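Local coordinates for isomaltodextranase (Arthrobacter globiformis, PDB 5AWO), which hydrolyses the alpha-1,6-glucosidic linkages of dextran-type polysaccharides, releasing successive isomaltose units from the non-reducing ends, at residues Val142-Val148 with Ser177-Tyr182; Gly433-Leu439 with Ile462-Pro468. All coordinates share one frame; numbering follows the deposited sequence.

Contact 1 of 2, residues Val142-Val148 with Ser177-Tyr182; sequences VLGRPDV and SGAKEY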
loop_
_atom_site.group_PDB
_atom_site.type_symbol
_atom_site.label_atom_id
_atom_site.label_comp_id
_atom_site.label_asym_id
_atom_site.label_seq_id
_atom_site.Cartn_x
_atom_site.Cartn_y
_atom_site.Cartn_z
ATOM N N VAL A 142 10.269 31.211 -7.300
ATOM C CA VAL A 142 9.889 30.177 -6.328
ATOM C C VAL A 142 8.991 30.780 -5.244
ATOM O O VAL A 142 9.264 31.883 -4.743
ATOM C CB VAL A 142 11.148 29.518 -5.725
ATOM C CG1 VAL A 142 10.796 28.607 -4.545
ATOM C CG2 VAL A 142 11.901 28.748 -6.797
ATOM N N LEU A 143 7.931 30.053 -4.868
ATOM C CA LEU A 143 7.038 30.432 -3.775
ATOM C C LEU A 143 7.843 30.732 -2.510
ATOM O O LEU A 143 8.618 29.909 -2.051
ATOM C CB LEU A 143 6.094 29.275 -3.478
ATOM C CG LEU A 143 5.032 29.613 -2.437
ATOM C CD1 LEU A 143 4.069 30.686 -2.900
ATOM C CD2 LEU A 143 4.289 28.351 -2.034
ATOM N N GLY A 144 7.663 31.948 -1.988
ATOM C CA GLY A 144 8.380 32.403 -0.795
ATOM C C GLY A 144 9.857 32.714 -0.993
ATOM O O GLY A 144 10.553 33.056 -0.022
ATOM N N ARG A 145 10.341 32.613 -2.238
ATOM C CA ARG A 145 11.746 32.839 -2.566
ATOM C C ARG A 145 11.831 33.653 -3.857
ATOM O O ARG A 145 12.239 33.141 -4.909
ATOM C CB ARG A 145 12.519 31.517 -2.683
ATOM C CG ARG A 145 12.694 30.772 -1.368
ATOM C CD ARG A 145 13.563 31.511 -0.375
ATOM N NE ARG A 145 14.874 31.788 -0.937
ATOM C CZ ARG A 145 15.936 30.987 -0.843
ATOM N NH1 ARG A 145 15.884 29.817 -0.192
ATOM N NH2 ARG A 145 17.082 31.355 -1.394
ATOM N N PRO A 146 11.447 34.942 -3.770
ATOM C CA PRO A 146 11.479 35.825 -4.956
ATOM C C PRO A 146 12.879 36.011 -5.533
ATOM O O PRO A 146 13.012 36.454 -6.671
ATOM C CB PRO A 146 10.883 37.135 -4.424
ATOM C CG PRO A 146 11.215 37.104 -2.970
ATOM C CD PRO A 146 10.987 35.665 -2.571
ATOM N N ASP A 147 13.901 35.642 -4.761
ATOM C CA ASP A 147 15.283 35.651 -5.220
ATOM C C ASP A 147 15.653 34.498 -6.161
ATOM O O ASP A 147 16.747 34.487 -6.712
ATOM C CB ASP A 147 16.229 35.688 -4.024
ATOM C CG ASP A 147 16.062 34.469 -3.091
ATOM O OD1 ASP A 147 14.907 34.059 -2.827
ATOM O OD2 ASP A 147 17.081 33.936 -2.584
ATOM N N VAL A 148 14.788 33.491 -6.288
ATOM C CA VAL A 148 15.085 32.323 -7.123
ATOM C C VAL A 148 14.084 32.263 -8.274
ATOM O O VAL A 148 12.901 31.994 -8.069
ATOM C CB VAL A 148 15.040 31.015 -6.325
ATOM C CG1 VAL A 148 15.445 29.826 -7.204
ATOM C CG2 VAL A 148 15.952 31.088 -5.106
ATOM N N SER A 177 19.637 26.465 -4.777
ATOM C CA SER A 177 18.881 27.248 -3.804
ATOM C C SER A 177 17.445 27.393 -4.283
ATOM O O SER A 177 17.195 27.615 -5.466
ATOM C CB SER A 177 19.502 28.635 -3.623
ATOM O OG SER A 177 18.980 29.262 -2.482
ATOM N N GLY A 178 16.503 27.244 -3.361
ATOM C CA GLY A 178 15.083 27.353 -3.674
ATOM C C GLY A 178 14.404 26.020 -3.966
ATOM O O GLY A 178 13.176 25.982 -4.047
ATOM N N ALA A 179 15.178 24.946 -4.101
ATOM C CA ALA A 179 14.604 23.655 -4.511
ATOM C C ALA A 179 13.585 23.141 -3.507
ATOM O O ALA A 179 12.487 22.708 -3.900
ATOM C CB ALA A 179 15.699 22.643 -4.718
ATOM N N LYS A 180 13.918 23.160 -2.227
ATOM C CA LYS A 180 12.979 22.654 -1.221
ATOM C C LYS A 180 11.670 23.426 -1.248
ATOM O O LYS A 180 10.577 22.847 -1.199
ATOM C CB LYS A 180 13.592 22.670 0.185
ATOM C CG LYS A 180 12.704 22.073 1.280
ATOM C CD LYS A 180 13.416 21.985 2.639
ATOM C CE LYS A 180 12.546 21.404 3.752
ATOM N NZ LYS A 180 13.366 21.177 4.987
ATOM N N GLU A 181 11.761 24.751 -1.286
ATOM C CA GLU A 181 10.578 25.579 -1.290
ATOM C C GLU A 181 9.723 25.291 -2.527
ATOM O O GLU A 181 8.508 25.294 -2.458
ATOM C CB GLU A 181 10.975 27.076 -1.245
ATOM C CG GLU A 181 11.589 27.528 0.085
ATOM C CD GLU A 181 13.091 27.461 0.140
ATOM O OE1 GLU A 181 13.737 26.705 -0.630
ATOM O OE2 GLU A 181 13.678 28.192 1.022
ATOM N N TYR A 182 10.376 25.082 -3.661
ATOM C CA TYR A 182 9.649 24.748 -4.905
ATOM C C TYR A 182 8.911 23.412 -4.753
ATOM O O TYR A 182 7.703 23.354 -4.973
ATOM C CB TYR A 182 10.609 24.694 -6.080
ATOM C CG TYR A 182 9.940 24.225 -7.338
ATOM C CD1 TYR A 182 9.307 25.113 -8.196
ATOM C CD2 TYR A 182 9.944 22.881 -7.683
ATOM C CE1 TYR A 182 8.703 24.682 -9.375
ATOM C CE2 TYR A 182 9.341 22.436 -8.861
ATOM C CZ TYR A 182 8.710 23.338 -9.685
ATOM O OH TYR A 182 8.134 22.932 -10.890
#
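Arg145 meets Glu181 with their flat groups almost perpendicular, guanidinium and carboxylate planes lying 78° apart: NH1 donates to Glu181 OE2 at 3.0 Å from well above the carboxylate plane, while that oxygen stays in the guanidinium plane. Asp147, in the same loop, takes a second edge of the arginine side-on, NE to OD1 and NH2 to OD2 (2.8 Å), both through syn lone pairs. NH2 also donates to Ser177 OG at 3.0 Å, a more bent bond tilted from the guanidinium plane. Four bonds thus fix the rotation of the head group, and the two carboxylates probably both share its charge. Bends at chi2 and chi3 (-66° and -57°) turn the guanidinium toward Glu181 and Asp147, while Arg145 CG lies 3.7 Å from Glu181 CG. Below this network the valines pack closely: Val142 CG1 rests 3.6 Å from Glu181 CB, and Val148 CG1 lies against the main chain, 3.3 Å from Ser177 O. Gly178, the N-cap, is pressed so near Val148 that a beta carbon would collide with CG1. A salt-bridged beta-turn loop thus packs on the first turn of helix 179-192, a helix that leads into strand 197-200 of the TIM barrel.

Contact 2 of 2, residues Gly433-Leu439 with Ile462-Pro468; sequences GGNVRDL and IFRVTPP
Arg464 O is held by two donors, the amide Arg437 N at 2.9 Å and a water that also donates to Asn435 OD1 and bonds Thr466 OG1; this water has more acceptors around it than protons to give, so its bonds are probably shared. The strands are neighbours in the antiparallel C-terminal beta sandwich of the family 27 enzymes, running at 164° to each other. Asn435 and Thr466 form one hydrogen-bonded pair, Asn435 N to Thr466 O and Thr466 N to Asn435 O both 2.8 Å, and Arg437 with Arg464 the next. The last rung, Leu439 N to Ile462 O, is nearly straight at 173°. On the face of Val436 and Phe463, Val436 CG1 reaches Phe463 CD1 at 3.5 Å; it stands anti to the backbone N (chi1 180°), which carries it to the ring. Beside it Asp438 CB lies 4.0 Å from Phe463 CE1. Leu439 leaves the strand to lay CD2 3.9 Å from Arg464 CB, and Leu367 of helix 362-370 packs on both residues. Replacing Leu439 with an alanine would probably open a gap beside Arg464, since CG and both methyls, which lie against that residue, would be gone. The arginine heads lead away from the pairing, Arg437 to Glu363 and Arg464 to Asp370. At the strand end Asp438 OD1 accepts hydrogen bonds from the amides of Trp440, in an Asx turn, and Glu441, and from a second water, which itself accepts from Ile462 N at 2.9 Å.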
loop_
_atom_site.group_PDB
_atom_site.type_symbol
_atom_site.label_atom_id
_atom_site.label_comp_id
_atom_site.label_asym_id
_atom_site.label_seq_id
_atom_site.Cartn_x
_atom_site.Cartn_y
_atom_site.Cartn_z
ATOM N N GLY A 433 -11.840 -22.329 14.436
ATOM C CA GLY A 433 -12.621 -22.361 13.172
ATOM C C GLY A 433 -13.310 -21.028 12.956
ATOM O O GLY A 433 -12.937 -20.011 13.552
ATOM N N GLY A 434 -14.289 -20.993 12.049
ATOM C CA GLY A 434 -15.033 -19.780 11.822
ATOM C C GLY A 434 -16.192 -19.966 10.873
ATOM O O GLY A 434 -16.213 -20.935 10.112
ATOM N N ASN A 435 -17.158 -19.061 10.969
ATOM C CA ASN A 435 -18.249 -18.997 10.007
ATOM C C ASN A 435 -17.649 -18.539 8.669
ATOM O O ASN A 435 -16.836 -17.601 8.648
ATOM C CB ASN A 435 -19.311 -18.005 10.449
ATOM C CG ASN A 435 -20.360 -17.767 9.382
ATOM O OD1 ASN A 435 -20.211 -16.880 8.516
ATOM N ND2 ASN A 435 -21.410 -18.581 9.398
ATOM N N VAL A 436 -18.063 -19.193 7.585
ATOM C CA VAL A 436 -17.497 -18.892 6.248
ATOM C C VAL A 436 -18.613 -18.403 5.343
ATOM O O VAL A 436 -19.662 -19.060 5.239
ATOM C CB VAL A 436 -16.804 -20.127 5.648
ATOM C CG1 VAL A 436 -16.217 -19.806 4.270
ATOM C CG2 VAL A 436 -15.700 -20.617 6.563
ATOM N N ARG A 437 -18.409 -17.248 4.721
ATOM C CA ARG A 437 -19.357 -16.715 3.762
ATOM C C ARG A 437 -18.630 -16.488 2.428
ATOM O O ARG A 437 -17.600 -15.808 2.385
ATOM C CB ARG A 437 -19.929 -15.399 4.272
ATOM C CG ARG A 437 -21.026 -14.843 3.433
ATOM C CD ARG A 437 -21.764 -13.681 4.103
ATOM N NE ARG A 437 -22.652 -13.073 3.142
ATOM C CZ ARG A 437 -23.890 -13.498 2.891
ATOM N NH1 ARG A 437 -24.422 -14.477 3.626
ATOM N NH2 ARG A 437 -24.618 -12.904 1.958
ATOM N N ASP A 438 -19.185 -17.060 1.354
ATOM C CA ASP A 438 -18.708 -16.852 -0.031
ATOM C C ASP A 438 -19.297 -15.536 -0.540
ATOM O O ASP A 438 -20.507 -15.354 -0.597
ATOM C CB ASP A 438 -19.147 -18.045 -0.886
ATOM C CG ASP A 438 -18.679 -17.958 -2.322
ATOM O OD1 ASP A 438 -18.666 -16.852 -2.855
ATOM O OD2 ASP A 438 -18.360 -19.015 -2.898
ATOM N N LEU A 439 -18.420 -14.564 -0.842
ATOM C CA LEU A 439 -18.864 -13.207 -1.079
ATOM C C LEU A 439 -19.326 -12.920 -2.507
ATOM O O LEU A 439 -19.923 -11.891 -2.746
ATOM C CB LEU A 439 -17.784 -12.184 -0.701
ATOM C CG LEU A 439 -17.249 -12.326 0.712
ATOM C CD1 LEU A 439 -16.258 -11.239 1.019
ATOM C CD2 LEU A 439 -18.357 -12.327 1.754
ATOM N N ILE A 462 -13.534 -15.631 -2.868
ATOM C CA ILE A 462 -13.179 -14.807 -1.724
ATOM C C ILE A 462 -14.257 -14.945 -0.660
ATOM O O ILE A 462 -15.472 -14.993 -0.948
ATOM C CB ILE A 462 -12.904 -13.333 -2.142
ATOM C CG1 ILE A 462 -12.162 -12.547 -1.082
ATOM C CG2 ILE A 462 -14.156 -12.626 -2.596
ATOM C CD1 ILE A 462 -11.608 -11.218 -1.554
ATOM N N PHE A 463 -13.781 -15.028 0.585
ATOM C CA PHE A 463 -14.621 -15.397 1.729
ATOM C C PHE A 463 -14.411 -14.410 2.865
ATOM O O PHE A 463 -13.292 -13.920 3.094
ATOM C CB PHE A 463 -14.257 -16.795 2.246
ATOM C CG PHE A 463 -14.340 -17.885 1.225
ATOM C CD1 PHE A 463 -15.533 -18.591 1.018
ATOM C CD2 PHE A 463 -13.230 -18.208 0.455
ATOM C CE1 PHE A 463 -15.610 -19.585 0.074
ATOM C CE2 PHE A 463 -13.308 -19.198 -0.490
ATOM C CZ PHE A 463 -14.490 -19.897 -0.665
ATOM N N ARG A 464 -15.495 -14.128 3.596
ATOM C CA ARG A 464 -15.369 -13.549 4.946
ATOM C C ARG A 464 -15.422 -14.718 5.904
ATOM O O ARG A 464 -16.385 -15.493 5.869
ATOM C CB ARG A 464 -16.503 -12.567 5.230
ATOM C CG ARG A 464 -16.533 -12.021 6.668
ATOM C CD ARG A 464 -15.470 -10.987 6.971
ATOM N NE ARG A 464 -15.756 -9.731 6.311
ATOM C CZ ARG A 464 -15.520 -8.508 6.794
ATOM N NH1 ARG A 464 -14.947 -8.324 7.960
ATOM N NH2 ARG A 464 -15.824 -7.463 6.071
ATOM N N VAL A 465 -14.402 -14.842 6.759
ATOM C CA VAL A 465 -14.334 -15.866 7.779
ATOM C C VAL A 465 -14.399 -15.204 9.158
ATOM O O VAL A 465 -13.648 -14.278 9.469
ATOM C CB VAL A 465 -13.052 -16.699 7.644
ATOM C CG1 VAL A 465 -12.997 -17.777 8.726
ATOM C CG2 VAL A 465 -12.955 -17.310 6.240
ATOM N N THR A 466 -15.380 -15.647 9.947
ATOM C CA THR A 466 -15.676 -15.011 11.224
ATOM C C THR A 466 -15.574 -16.043 12.359
ATOM O O THR A 466 -16.511 -16.827 12.588
ATOM C CB THR A 466 -17.079 -14.373 11.211
ATOM O OG1 THR A 466 -17.240 -13.527 10.054
ATOM C CG2 THR A 466 -17.318 -13.518 12.454
ATOM N N PRO A 467 -14.425 -16.070 13.053
ATOM C CA PRO A 467 -14.264 -16.922 14.232
ATOM C C PRO A 467 -15.307 -16.583 15.292
ATOM O O PRO A 467 -15.596 -15.411 15.501
ATOM C CB PRO A 467 -12.867 -16.541 14.738
ATOM C CG PRO A 467 -12.137 -16.147 13.490
ATOM C CD PRO A 467 -13.160 -15.407 12.695
ATOM N N PRO A 468 -15.868 -17.616 15.937
ATOM C CA PRO A 468 -16.635 -17.351 17.160
ATOM C C PRO A 468 -15.684 -16.916 18.272
ATOM O O PRO A 468 -14.509 -17.291 18.259
ATOM C CB PRO A 468 -17.283 -18.705 17.471
ATOM C CG PRO A 468 -16.390 -19.710 16.874
ATOM C CD PRO A 468 -15.681 -19.052 15.700
HETATM O O HOH W 1 -18.334 -14.958 7.946
HETATM O O HOH W 2 -16.206 -15.944 -3.971
#

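In the fold
The two contacts stand on opposite sides of the chain's centre, their own centres about 55 Å apart and their nearest atoms about 40 Å, and they share no helix or strand. Contact 1 joins a loop to the start of a barrel helix at the periphery, with charged groups outermost and valines beneath; contact 2 joins two strands inside the sheet of a separate beta domain, flanked by strands 405-410 and 443-448. Both are partly buried, yet their chemistry differs with position. Side-chain salt bridges bind the first, whereas main-chain bonds bind the second, whose arginines instead tie the sheet to helix 362-370. Both lie away from Asp201 and Asp262, the probable nucleophile and proton donor.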